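Local coordinates for protein beta-mannosidase (Trichoderma harzianum, PDB 4CVU) that probably hydrolyses terminal beta-linked mannose residues from the non-reducing ends of oligosaccharides, as a fungal family 2 glycoside hydrolase, at residues L79-I82 against N86-Y89; D113-V118 against R161-I166; A165-D170 against R188-K193; Q195-W200 against F206-P211. All coordinates share one frame; numbering follows the deposited sequence.

All four contacts lie within the N-terminal galactose-binding-like domain of this glycosidase. The touching residues are buried in contacts 2, 3 and 4, and in contact 1 all but the partly exposed W81, yet the chemistry changes with place. Contacts 2 and 3 share helix 159-168: Y115 meets it from the strand side, W190 from the loop that follows, and in both an isoleucine methyl covers an aromatic face. Contact 1, tied through W87 to the same six-stranded sheet as contact 2, relies on an indole N-H to a helix carbonyl. Glycans border contacts 1, 2 and 3. Contact 4, nearest the chain's centre, joins loop to loop by a backbone bond; K193 of contact 3 bridges D113 and D197.

Contact 1. Residues L79-I82 against N86-Y89; sequences LRWI and NWTY. With NAG (2-acetamido-2-deoxy-beta-D-glucopyranose), chain C.
I82 and W87 meet where a short, weakly bonded helical turn at 80-82 gives way to the strand that starts at W87, the backbones coming closest at I82 and N86, whose CA atoms are 8.1 Å apart. Between them the main link is polar: W87 NE1 donates to I82 O over 3.1 Å, with an N-H...O angle of 166°. The oxygen lies almost exactly in the indole plane, at the ring's edge, whereas the donor is tilted 33° from the plane of the carbonyl. A buried indole nitrogen is thus satisfied by a backbone oxygen of the helix. This is the entry to strand 87-91, an inner strand of the six-stranded antiparallel sheet in the galactose-binding-like domain, and the indole reaches back from it toward the preceding helix.

Apolar contacts flank the bond. The branch methyl CG2 of I82, placed anti to the backbone N by a chi1 of -70°, lies 3.8 Å from W87 NE1. W81 adds its six-membered ring, CZ3 lying 4.2 Å from W87 CZ2 at the edge of the W87 ring, while one face of W81 carries CG1 of I82. L61 of helix 57-63 touches both I82 and W87. N86 points away from the helical turn and bears a glycan, its ND2 bonded covalently to C1 of an N-acetylglucosamine; N155 OD1 also accepts a hydrogen bond from that ND2.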
# COMPACT_ATOMS: atom_id res chain seq x y z
N LEU A 79 -11.21 10.34 -5.52
CA LEU A 79 -12.08 10.89 -4.47
C LEU A 79 -12.90 12.14 -4.87
O LEU A 79 -13.58 12.72 -4.03
CB LEU A 79 -11.27 11.20 -3.21
CG LEU A 79 -10.59 9.98 -2.59
CD1 LEU A 79 -9.91 10.44 -1.33
CD2 LEU A 79 -11.57 8.87 -2.24
N ARG A 80 -12.87 12.51 -6.14
CA ARG A 80 -13.52 13.74 -6.56
C ARG A 80 -15.05 13.73 -6.42
O ARG A 80 -15.67 14.78 -6.29
CB ARG A 80 -13.11 14.10 -7.99
CG ARG A 80 -11.72 14.66 -8.07
CD ARG A 80 -11.36 15.03 -9.49
NE ARG A 80 -10.07 15.74 -9.55
CZ ARG A 80 -9.37 15.87 -10.68
NH1 ARG A 80 -9.87 15.39 -11.82
NH2 ARG A 80 -8.18 16.51 -10.69
N TRP A 81 -15.66 12.54 -6.34
CA TRP A 81 -17.07 12.45 -6.03
C TRP A 81 -17.45 13.09 -4.70
O TRP A 81 -18.63 13.35 -4.44
CB TRP A 81 -17.53 11.00 -6.00
CG TRP A 81 -16.83 10.09 -5.02
CD1 TRP A 81 -15.67 9.41 -5.22
CD2 TRP A 81 -17.29 9.72 -3.72
NE1 TRP A 81 -15.36 8.64 -4.11
CE2 TRP A 81 -16.34 8.84 -3.17
CE3 TRP A 81 -18.39 10.08 -2.96
CZ2 TRP A 81 -16.48 8.30 -1.88
CZ3 TRP A 81 -18.53 9.54 -1.69
CH2 TRP A 81 -17.60 8.66 -1.17
N ILE A 82 -16.47 13.32 -3.83
CA ILE A 82 -16.72 13.92 -2.54
C ILE A 82 -16.84 15.42 -2.69
O ILE A 82 -17.85 16.00 -2.30
CB ILE A 82 -15.63 13.53 -1.51
CG1 ILE A 82 -15.76 12.04 -1.16
CG2 ILE A 82 -15.75 14.37 -0.26
CD1 ILE A 82 -14.57 11.44 -0.42
N ASN A 86 -22.78 18.04 -1.79
CA ASN A 86 -23.02 18.55 -0.43
C ASN A 86 -22.84 17.54 0.69
O ASN A 86 -23.14 16.39 0.53
CB ASN A 86 -24.43 19.13 -0.26
CG ASN A 86 -24.64 20.46 -0.97
OD1 ASN A 86 -24.15 20.67 -2.04
ND2 ASN A 86 -25.40 21.34 -0.36
N TRP A 87 -22.37 17.99 1.83
CA TRP A 87 -22.29 17.17 3.04
C TRP A 87 -22.94 17.91 4.18
O TRP A 87 -22.65 19.06 4.41
CB TRP A 87 -20.81 16.83 3.38
CG TRP A 87 -20.25 15.98 2.32
CD1 TRP A 87 -19.66 16.41 1.16
CD2 TRP A 87 -20.34 14.56 2.23
NE1 TRP A 87 -19.34 15.34 0.37
CE2 TRP A 87 -19.75 14.19 1.00
CE3 TRP A 87 -20.85 13.56 3.07
CZ2 TRP A 87 -19.64 12.85 0.59
CZ3 TRP A 87 -20.73 12.24 2.68
CH2 TRP A 87 -20.12 11.89 1.44
N THR A 88 -23.79 17.24 4.92
CA THR A 88 -24.49 17.88 6.00
C THR A 88 -24.10 17.27 7.32
O THR A 88 -24.18 16.02 7.49
CB THR A 88 -26.03 17.83 5.77
OG1 THR A 88 -26.36 18.60 4.61
CG2 THR A 88 -26.78 18.36 6.97
N TYR A 89 -23.68 18.14 8.25
CA TYR A 89 -23.38 17.78 9.65
C TYR A 89 -24.63 18.03 10.50
O TYR A 89 -25.09 19.17 10.61
CB TYR A 89 -22.20 18.61 10.16
CG TYR A 89 -20.84 18.05 9.74
CD1 TYR A 89 -20.41 18.13 8.42
CD2 TYR A 89 -20.00 17.46 10.67
CE1 TYR A 89 -19.19 17.59 8.04
CE2 TYR A 89 -18.77 16.95 10.31
CZ TYR A 89 -18.37 17.01 8.99
OH TYR A 89 -17.13 16.45 8.64
C1 NAG C . -25.72 22.61 -0.86
C2 NAG C . -27.27 22.74 -0.83
C3 NAG C . -27.69 24.15 -1.21
C4 NAG C . -26.93 25.21 -0.43
C5 NAG C . -25.40 24.92 -0.42
C6 NAG C . -24.63 25.88 0.52
C7 NAG C . -28.46 20.67 -1.28
C8 NAG C . -29.09 19.73 -2.26
N2 NAG C . -27.90 21.78 -1.74
O3 NAG C . -29.09 24.27 -0.98
O4 NAG C . -27.16 26.47 -1.05
O5 NAG C . -25.14 23.59 -0.02
O6 NAG C . -24.88 25.60 1.89
O7 NAG C . -28.49 20.41 -0.09

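Contact 2. Residues D113-V118 against R161-I166; sequences DTYATV and RIINAI. With NAG (2-acetamido-2-deoxy-beta-D-glucopyranose), chain C; NAG (2-acetamido-2-deoxy-beta-D-glucopyranose), chain B; MAN (alpha-D-mannopyranose), chain D.
Y115 lays its phenol ring against the side chain of I162, and this pair carries most of the contact. The methyl CG2 of I162 sits over one ring face in a CH-pi contact, 3.8 Å from the centroid of the Y115 ring and 14° off the normal. The other branch of I162 ends in CD1, which lies 3.7 Å from CB of Y115, so the isoleucine follows the tyrosine from its base to its ring as the two side chains run past each other in opposite directions. Its chi1 of -65° sets CG2 anti to the backbone N and sends CG1 beside that nitrogen, which separates the two methyls along the tyrosine.

At the far end, Y115 OH meets two further methyls of the helix: CD1 of I166 at 3.6 Å and CG2 of I163 at 3.9 Å. Sugar supplies another border, since O4 of a mannose lies in the ring plane at the edge, 3.6 Å from Y115 CE1. Nearby, T117 OG1 donates a hydrogen bond of 2.9 Å to O6 of the N-acetylglucosamine carried by N86, so the glycan is also held at T117.

A second shell probably helps to set the approach of the 113-118 segment. T114 follows a cis peptide bond, and its OG1 donates to D113 OD1 at 2.7 Å, using the carboxylate's anti lone pair. V191 packs on Y115 from the loop beyond the helix. Through Y115, helix 159-168 packs on the residue just before strand 116-120, which pairs antiparallel with strands 152-156 and 123-126 in the six-stranded sheet.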
# COMPACT_ATOMS: atom_id res chain seq x y z
N ASP A 113 -16.16 25.68 6.78
CA ASP A 113 -15.44 25.56 5.53
C ASP A 113 -16.35 24.93 4.51
O ASP A 113 -16.67 23.75 4.65
CB ASP A 113 -14.20 24.67 5.76
CG ASP A 113 -13.31 24.55 4.54
OD1 ASP A 113 -13.45 25.28 3.54
OD2 ASP A 113 -12.40 23.70 4.61
N THR A 114 -16.85 25.69 3.52
CA THR A 114 -16.92 27.15 3.47
C THR A 114 -18.41 27.64 3.33
O THR A 114 -19.00 28.12 4.28
CB THR A 114 -16.04 27.72 2.33
OG1 THR A 114 -14.67 27.56 2.67
CG2 THR A 114 -16.29 29.20 2.08
N TYR A 115 -19.00 27.50 2.12
CA TYR A 115 -20.41 27.82 1.88
C TYR A 115 -21.25 26.81 2.66
O TYR A 115 -21.12 25.60 2.46
CB TYR A 115 -20.79 27.74 0.42
CG TYR A 115 -20.06 28.66 -0.55
CD1 TYR A 115 -20.36 30.01 -0.64
CD2 TYR A 115 -19.10 28.16 -1.41
CE1 TYR A 115 -19.69 30.84 -1.55
CE2 TYR A 115 -18.46 28.96 -2.34
CZ TYR A 115 -18.73 30.30 -2.40
OH TYR A 115 -18.03 31.09 -3.33
N ALA A 116 -22.11 27.31 3.55
CA ALA A 116 -22.92 26.46 4.41
C ALA A 116 -24.32 27.08 4.62
O ALA A 116 -24.56 28.26 4.40
CB ALA A 116 -22.22 26.27 5.74
N THR A 117 -25.25 26.23 5.03
CA THR A 117 -26.58 26.68 5.39
C THR A 117 -26.80 26.16 6.81
O THR A 117 -26.88 24.95 7.02
CB THR A 117 -27.63 26.13 4.41
OG1 THR A 117 -27.34 26.59 3.09
CG2 THR A 117 -29.05 26.58 4.80
N VAL A 118 -26.87 27.07 7.78
CA VAL A 118 -27.02 26.69 9.18
C VAL A 118 -28.51 26.70 9.53
O VAL A 118 -29.21 27.68 9.23
CB VAL A 118 -26.26 27.67 10.09
CG1 VAL A 118 -26.33 27.21 11.55
CG2 VAL A 118 -24.81 27.82 9.65
N ARG A 161 -18.94 23.45 -7.62
CA ARG A 161 -20.25 23.68 -8.24
C ARG A 161 -20.71 25.10 -8.02
O ARG A 161 -21.16 25.76 -8.95
CB ARG A 161 -21.30 22.71 -7.69
CG ARG A 161 -22.68 22.93 -8.29
CD ARG A 161 -23.54 21.68 -8.18
NE ARG A 161 -23.86 21.41 -6.80
CZ ARG A 161 -24.11 20.21 -6.29
NH1 ARG A 161 -24.06 19.12 -7.02
NH2 ARG A 161 -24.38 20.10 -5.01
N ILE A 162 -20.57 25.58 -6.79
CA ILE A 162 -20.98 26.93 -6.46
C ILE A 162 -20.11 27.97 -7.20
O ILE A 162 -20.64 28.91 -7.79
CB ILE A 162 -21.00 27.16 -4.94
CG1 ILE A 162 -22.06 26.28 -4.26
CG2 ILE A 162 -21.32 28.59 -4.58
CD1 ILE A 162 -21.98 26.30 -2.74
N ILE A 163 -18.78 27.83 -7.19
CA ILE A 163 -17.90 28.78 -7.94
C ILE A 163 -18.04 28.66 -9.47
O ILE A 163 -17.84 29.66 -10.20
CB ILE A 163 -16.41 28.70 -7.54
CG1 ILE A 163 -15.81 27.31 -7.87
CG2 ILE A 163 -16.23 29.08 -6.08
CD1 ILE A 163 -14.49 26.98 -7.20
N ASN A 164 -18.35 27.47 -9.96
CA ASN A 164 -18.69 27.33 -11.37
C ASN A 164 -19.98 28.10 -11.70
O ASN A 164 -20.02 28.78 -12.71
CB ASN A 164 -18.79 25.86 -11.80
CG ASN A 164 -17.44 25.16 -11.77
OD1 ASN A 164 -16.41 25.79 -11.60
ND2 ASN A 164 -17.44 23.86 -11.92
N ALA A 165 -20.97 28.03 -10.83
CA ALA A 165 -22.25 28.73 -11.02
C ALA A 165 -22.06 30.24 -10.96
O ALA A 165 -22.63 30.97 -11.78
CB ALA A 165 -23.28 28.26 -10.00
N ILE A 166 -21.24 30.71 -10.01
CA ILE A 166 -20.89 32.13 -9.92
C ILE A 166 -20.23 32.60 -11.21
O ILE A 166 -20.62 33.64 -11.79
CB ILE A 166 -19.94 32.43 -8.74
CG1 ILE A 166 -20.70 32.34 -7.42
CG2 ILE A 166 -19.31 33.81 -8.89
CD1 ILE A 166 -19.83 32.37 -6.17
C1 NAG C . -25.72 22.61 -0.86
C2 NAG C . -27.27 22.74 -0.83
C3 NAG C . -27.69 24.15 -1.21
C4 NAG C . -26.93 25.21 -0.43
C5 NAG C . -25.40 24.92 -0.42
C6 NAG C . -24.63 25.88 0.52
C7 NAG C . -28.46 20.67 -1.28
C8 NAG C . -29.09 19.73 -2.26
N2 NAG C . -27.90 21.78 -1.74
O3 NAG C . -29.09 24.27 -0.98
O4 NAG C . -27.16 26.47 -1.05
O5 NAG C . -25.14 23.59 -0.02
O6 NAG C . -24.88 25.60 1.89
O7 NAG C . -28.49 20.41 -0.09
C1 NAG B . -27.75 27.41 -0.12
C2 NAG B . -27.55 28.84 -0.63
C3 NAG B . -28.19 29.87 0.32
C4 NAG B . -29.61 29.48 0.67
C5 NAG B . -29.65 28.01 1.15
C6 NAG B . -31.06 27.56 1.48
C7 NAG B . -25.43 29.22 -1.85
C8 NAG B . -26.04 28.90 -3.15
N2 NAG B . -26.15 29.16 -0.75
O3 NAG B . -28.13 31.16 -0.24
O4 NAG B . -30.03 30.34 1.72
O5 NAG B . -29.14 27.18 0.12
O6 NAG B . -31.75 27.57 0.26
O7 NAG B . -24.22 29.51 -1.81
C1 MAN D . -23.69 35.66 -4.31
C2 MAN D . -22.23 35.96 -4.63
C3 MAN D . -21.32 35.05 -3.80
C4 MAN D . -21.67 35.15 -2.32
C5 MAN D . -23.15 34.83 -2.12
C6 MAN D . -23.62 34.96 -0.67
O2 MAN D . -21.92 37.31 -4.34
O3 MAN D . -19.99 35.44 -4.02
O4 MAN D . -20.87 34.27 -1.56
O5 MAN D . -23.93 35.71 -2.91
O6 MAN D . -24.89 34.38 -0.49

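Contact 3. Residues A165-D170 against R188-K193. With NAG (2-acetamido-2-deoxy-beta-D-glucopyranose), chain J.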
# COMPACT_ATOMS: atom_id res chain seq x y z
N ALA A 165 -20.97 28.03 -10.83
CA ALA A 165 -22.25 28.73 -11.02
C ALA A 165 -22.06 30.24 -10.96
O ALA A 165 -22.63 30.97 -11.78
CB ALA A 165 -23.28 28.26 -10.00
N ILE A 166 -21.24 30.71 -10.01
CA ILE A 166 -20.89 32.13 -9.92
C ILE A 166 -20.23 32.60 -11.21
O ILE A 166 -20.62 33.64 -11.79
CB ILE A 166 -19.94 32.43 -8.74
CG1 ILE A 166 -20.70 32.34 -7.42
CG2 ILE A 166 -19.31 33.81 -8.89
CD1 ILE A 166 -19.83 32.37 -6.17
N ASN A 167 -19.23 31.85 -11.67
CA ASN A 167 -18.48 32.27 -12.84
C ASN A 167 -19.33 32.28 -14.15
O ASN A 167 -19.10 33.10 -15.04
CB ASN A 167 -17.25 31.41 -13.06
CG ASN A 167 -16.59 31.72 -14.37
OD1 ASN A 167 -15.85 32.69 -14.50
ND2 ASN A 167 -16.89 30.90 -15.38
N ALA A 168 -20.24 31.33 -14.27
CA ALA A 168 -21.00 31.14 -15.51
C ALA A 168 -21.85 32.38 -15.85
O ALA A 168 -22.15 32.62 -17.01
CB ALA A 168 -21.89 29.91 -15.39
N SER A 169 -22.25 33.14 -14.84
CA SER A 169 -23.03 34.36 -15.02
C SER A 169 -22.24 35.39 -15.80
O SER A 169 -21.09 35.68 -15.46
CB SER A 169 -23.41 34.95 -13.66
OG SER A 169 -23.91 36.26 -13.76
N ASP A 170 -22.87 35.97 -16.82
CA ASP A 170 -22.27 37.05 -17.61
C ASP A 170 -22.30 38.38 -16.87
O ASP A 170 -21.75 39.36 -17.37
CB ASP A 170 -23.01 37.22 -18.96
CG ASP A 170 -22.78 36.04 -19.91
OD1 ASP A 170 -21.74 35.35 -19.80
OD2 ASP A 170 -23.67 35.80 -20.78
N ARG A 188 -11.32 29.53 -8.52
CA ARG A 188 -11.04 29.68 -7.10
C ARG A 188 -11.04 31.14 -6.62
O ARG A 188 -11.20 31.41 -5.46
CB ARG A 188 -9.72 29.00 -6.72
CG ARG A 188 -8.48 29.72 -7.14
CD ARG A 188 -7.18 28.89 -7.04
NE ARG A 188 -6.08 29.42 -7.84
CZ ARG A 188 -5.24 30.35 -7.42
NH1 ARG A 188 -5.41 30.85 -6.25
NH2 ARG A 188 -4.24 30.81 -8.16
N GLN A 189 -10.84 32.07 -7.54
CA GLN A 189 -10.79 33.48 -7.16
C GLN A 189 -12.12 33.96 -6.55
O GLN A 189 -12.16 34.99 -5.85
CB GLN A 189 -10.39 34.34 -8.38
CG GLN A 189 -11.45 34.51 -9.47
CD GLN A 189 -11.42 33.44 -10.53
OE1 GLN A 189 -11.00 32.29 -10.29
NE2 GLN A 189 -11.94 33.78 -11.73
N TRP A 190 -13.20 33.23 -6.81
CA TRP A 190 -14.56 33.63 -6.38
C TRP A 190 -14.92 33.19 -4.97
O TRP A 190 -15.95 33.58 -4.46
CB TRP A 190 -15.64 33.10 -7.38
CG TRP A 190 -15.65 33.92 -8.60
CD1 TRP A 190 -15.18 33.57 -9.83
CD2 TRP A 190 -16.05 35.28 -8.69
NE1 TRP A 190 -15.29 34.62 -10.70
CE2 TRP A 190 -15.82 35.69 -10.02
CE3 TRP A 190 -16.63 36.19 -7.79
CZ2 TRP A 190 -16.13 36.97 -10.47
CZ3 TRP A 190 -16.95 37.46 -8.24
CH2 TRP A 190 -16.70 37.84 -9.56
N VAL A 191 -14.06 32.39 -4.34
CA VAL A 191 -14.41 31.86 -3.01
C VAL A 191 -13.35 32.16 -1.96
O VAL A 191 -12.18 31.93 -2.17
CB VAL A 191 -14.74 30.37 -3.06
CG1 VAL A 191 -13.61 29.55 -3.69
CG2 VAL A 191 -15.05 29.85 -1.66
N ARG A 192 -13.79 32.66 -0.81
CA ARG A 192 -12.90 32.86 0.33
C ARG A 192 -12.70 31.53 1.07
O ARG A 192 -13.31 31.26 2.12
CB ARG A 192 -13.48 33.94 1.25
CG ARG A 192 -13.68 35.27 0.56
CD ARG A 192 -12.45 35.73 -0.15
NE ARG A 192 -11.27 35.60 0.72
CZ ARG A 192 -10.04 35.31 0.32
NH1 ARG A 192 -9.74 35.10 -0.96
NH2 ARG A 192 -9.06 35.23 1.22
N LYS A 193 -11.82 30.71 0.47
CA LYS A 193 -11.46 29.37 0.92
C LYS A 193 -9.99 29.24 0.58
O LYS A 193 -9.46 29.87 -0.39
CB LYS A 193 -12.32 28.27 0.23
CG LYS A 193 -12.01 26.81 0.62
CD LYS A 193 -13.13 25.85 0.19
CE LYS A 193 -12.81 24.35 0.39
NZ LYS A 193 -11.93 24.08 1.56
C1 NAG J . -16.44 31.13 -16.75
C2 NAG J . -16.01 29.92 -17.57
C3 NAG J . -15.79 30.22 -19.04
C4 NAG J . -16.92 31.04 -19.66
C5 NAG J . -17.35 32.18 -18.74
C6 NAG J . -18.59 32.90 -19.29
C7 NAG J . -14.77 28.17 -16.45
C8 NAG J . -13.42 27.74 -15.97
N2 NAG J . -14.79 29.37 -17.03
O3 NAG J . -15.69 28.96 -19.68
O4 NAG J . -16.42 31.61 -20.86
O5 NAG J . -17.57 31.71 -17.40
O6 NAG J . -19.69 32.82 -18.40
O7 NAG J . -15.77 27.44 -16.29
O HOH W 1 -14.53 34.96 -13.41
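Apolar contact between I166 and W190 dominates where the end of helix 159-168 meets the 3-10 turn at 188-190, the two CA atoms being 7.4 Å apart. CG2 of I166 covers one face of the W190 indole. It stands 3.5 Å above the plane, toward the rim, with W190 CD2 nearest at 3.6 Å; a CH-pi contact to the five-membered ring lies 26° off the normal.

Within the galactose-binding-like domain, this joins the helix that follows strand 152-156 to the long loop leading to strand 215-221, a loop also touched at W190 by P455.

The polar link is indirect. One water, in the indole plane, accepts from W190 NE1 at 2.8 Å and donates to N167 OD1, also at 2.8 Å, spanning a direct gap of 4.3 Å between W190 NE1 and N167 OD1. A chi1 of 172° turns the amide of N167 away from its own backbone N and brings OD1 to the water.

Covalent chemistry occupies the other branch of this amide: N167 ND2 is bonded to C1 of an N-acetylglucosamine. The sugar's O6 returns a weak hydrogen bond to N167 O.

Contact 4. Residues Q195-W200 against F206-P211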
# COMPACT_ATOMS: atom_id res chain seq x y z
N GLN A 195 -6.83 28.58 -0.85
CA GLN A 195 -6.69 28.40 -2.24
C GLN A 195 -6.07 27.09 -2.68
O GLN A 195 -6.44 26.59 -3.70
CB GLN A 195 -5.99 29.62 -2.87
CG GLN A 195 -6.69 30.91 -2.60
CD GLN A 195 -7.86 31.24 -3.51
OE1 GLN A 195 -7.70 31.86 -4.57
NE2 GLN A 195 -9.07 30.88 -3.08
N ASN A 196 -5.13 26.55 -1.92
CA ASN A 196 -4.50 25.32 -2.26
C ASN A 196 -5.41 24.12 -2.18
O ASN A 196 -5.07 23.10 -2.66
CB ASN A 196 -3.20 25.08 -1.54
CG ASN A 196 -3.38 24.87 -0.08
OD1 ASN A 196 -3.46 25.79 0.69
ND2 ASN A 196 -3.48 23.61 0.29
N ASP A 197 -6.59 24.30 -1.63
CA ASP A 197 -7.59 23.24 -1.54
C ASP A 197 -8.12 22.79 -2.91
O ASP A 197 -8.70 21.73 -3.03
CB ASP A 197 -8.74 23.73 -0.70
CG ASP A 197 -8.42 23.83 0.74
OD1 ASP A 197 -7.27 23.63 1.13
OD2 ASP A 197 -9.36 24.08 1.51
N PHE A 198 -7.91 23.62 -3.93
CA PHE A 198 -8.23 23.29 -5.30
C PHE A 198 -7.02 22.83 -6.12
O PHE A 198 -7.08 22.81 -7.37
CB PHE A 198 -8.89 24.49 -5.98
CG PHE A 198 -10.02 25.07 -5.18
CD1 PHE A 198 -11.25 24.42 -5.13
CD2 PHE A 198 -9.83 26.19 -4.39
CE1 PHE A 198 -12.27 24.93 -4.36
CE2 PHE A 198 -10.84 26.69 -3.59
CZ PHE A 198 -12.07 26.06 -3.59
N GLY A 199 -5.93 22.49 -5.40
CA GLY A 199 -4.74 21.96 -5.96
C GLY A 199 -3.62 22.97 -5.98
O GLY A 199 -3.87 24.15 -6.09
N TRP A 200 -2.37 22.52 -5.83
CA TRP A 200 -1.21 23.39 -6.11
C TRP A 200 -0.13 22.51 -6.73
O TRP A 200 -0.31 21.27 -6.86
CB TRP A 200 -0.73 24.14 -4.84
CG TRP A 200 -0.22 25.61 -5.07
CD1 TRP A 200 1.07 26.00 -5.23
CD2 TRP A 200 -1.01 26.82 -5.15
NE1 TRP A 200 1.15 27.36 -5.43
CE2 TRP A 200 -0.11 27.89 -5.39
CE3 TRP A 200 -2.37 27.09 -5.06
CZ2 TRP A 200 -0.53 29.21 -5.53
CZ3 TRP A 200 -2.80 28.43 -5.18
CH2 TRP A 200 -1.86 29.47 -5.41
N PHE A 206 -8.42 18.33 -2.76
CA PHE A 206 -9.53 17.60 -2.13
C PHE A 206 -10.79 18.42 -1.87
O PHE A 206 -11.85 17.85 -1.59
CB PHE A 206 -9.05 16.90 -0.85
CG PHE A 206 -8.13 15.74 -1.13
CD1 PHE A 206 -8.55 14.69 -1.94
CD2 PHE A 206 -6.84 15.71 -0.62
CE1 PHE A 206 -7.71 13.65 -2.23
CE2 PHE A 206 -6.00 14.65 -0.91
CZ PHE A 206 -6.45 13.62 -1.71
N SER A 207 -10.66 19.76 -1.92
CA SER A 207 -11.74 20.69 -1.60
C SER A 207 -12.63 20.20 -0.45
O SER A 207 -13.85 20.06 -0.62
CB SER A 207 -12.61 20.93 -2.82
OG SER A 207 -13.68 21.78 -2.48
N PRO A 208 -12.03 20.03 0.74
CA PRO A 208 -12.78 19.53 1.91
C PRO A 208 -13.73 20.58 2.47
O PRO A 208 -13.58 21.80 2.19
CB PRO A 208 -11.66 19.19 2.88
CG PRO A 208 -10.59 20.19 2.56
CD PRO A 208 -10.62 20.21 1.06
N VAL A 209 -14.74 20.09 3.19
CA VAL A 209 -15.76 20.96 3.79
C VAL A 209 -16.12 20.40 5.14
O VAL A 209 -16.02 19.19 5.36
CB VAL A 209 -17.04 21.11 2.96
CG1 VAL A 209 -16.74 21.77 1.61
CG2 VAL A 209 -17.74 19.78 2.73
N GLY A 210 -16.53 21.30 6.03
CA GLY A 210 -16.96 20.91 7.36
C GLY A 210 -16.69 21.98 8.41
O GLY A 210 -16.12 23.04 8.09
N PRO A 211 -17.07 21.69 9.66
CA PRO A 211 -16.80 22.57 10.76
C PRO A 211 -15.32 22.44 11.10
O PRO A 211 -14.93 21.63 11.94
CB PRO A 211 -17.72 22.03 11.87
CG PRO A 211 -17.80 20.58 11.61
CD PRO A 211 -17.71 20.44 10.12
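D197 O receives the amide N-H of S207 across the contact, a backbone hydrogen bond of 3.0 Å between S207 N and D197 O with an N-H...O angle of 148°. It ties a 3-10 turn, residues 195-197, to an irregular stretch of the same long loop, which runs from helix 159-168 to strand 215-221 in the galactose-binding-like domain. The CA atoms of D197 and S207 are 4.9 Å apart. Just past the turn, G199 N bonds to the backbone O of N196.

Side chains add lighter contacts. The carboxylate of D197 crosses P208 at about a right angle, with OD2 lying 4.1 Å from P208 CD. The strong partner of OD2 is K193, whose ammonium forms a salt bridge with it and also donates to P208 O. K193 therefore holds both sides of the contact, and its further bridge to D113 gathers two carboxylates round one lysine, which probably stabilises its positive charge in this buried setting.

F198 sets out away from the other segment but its ring returns toward it, resting also on V159 and I163 of the helix. There its CE1 lies 3.9 Å from S207 OG, which a chi1 of 177° places anti to the backbone N.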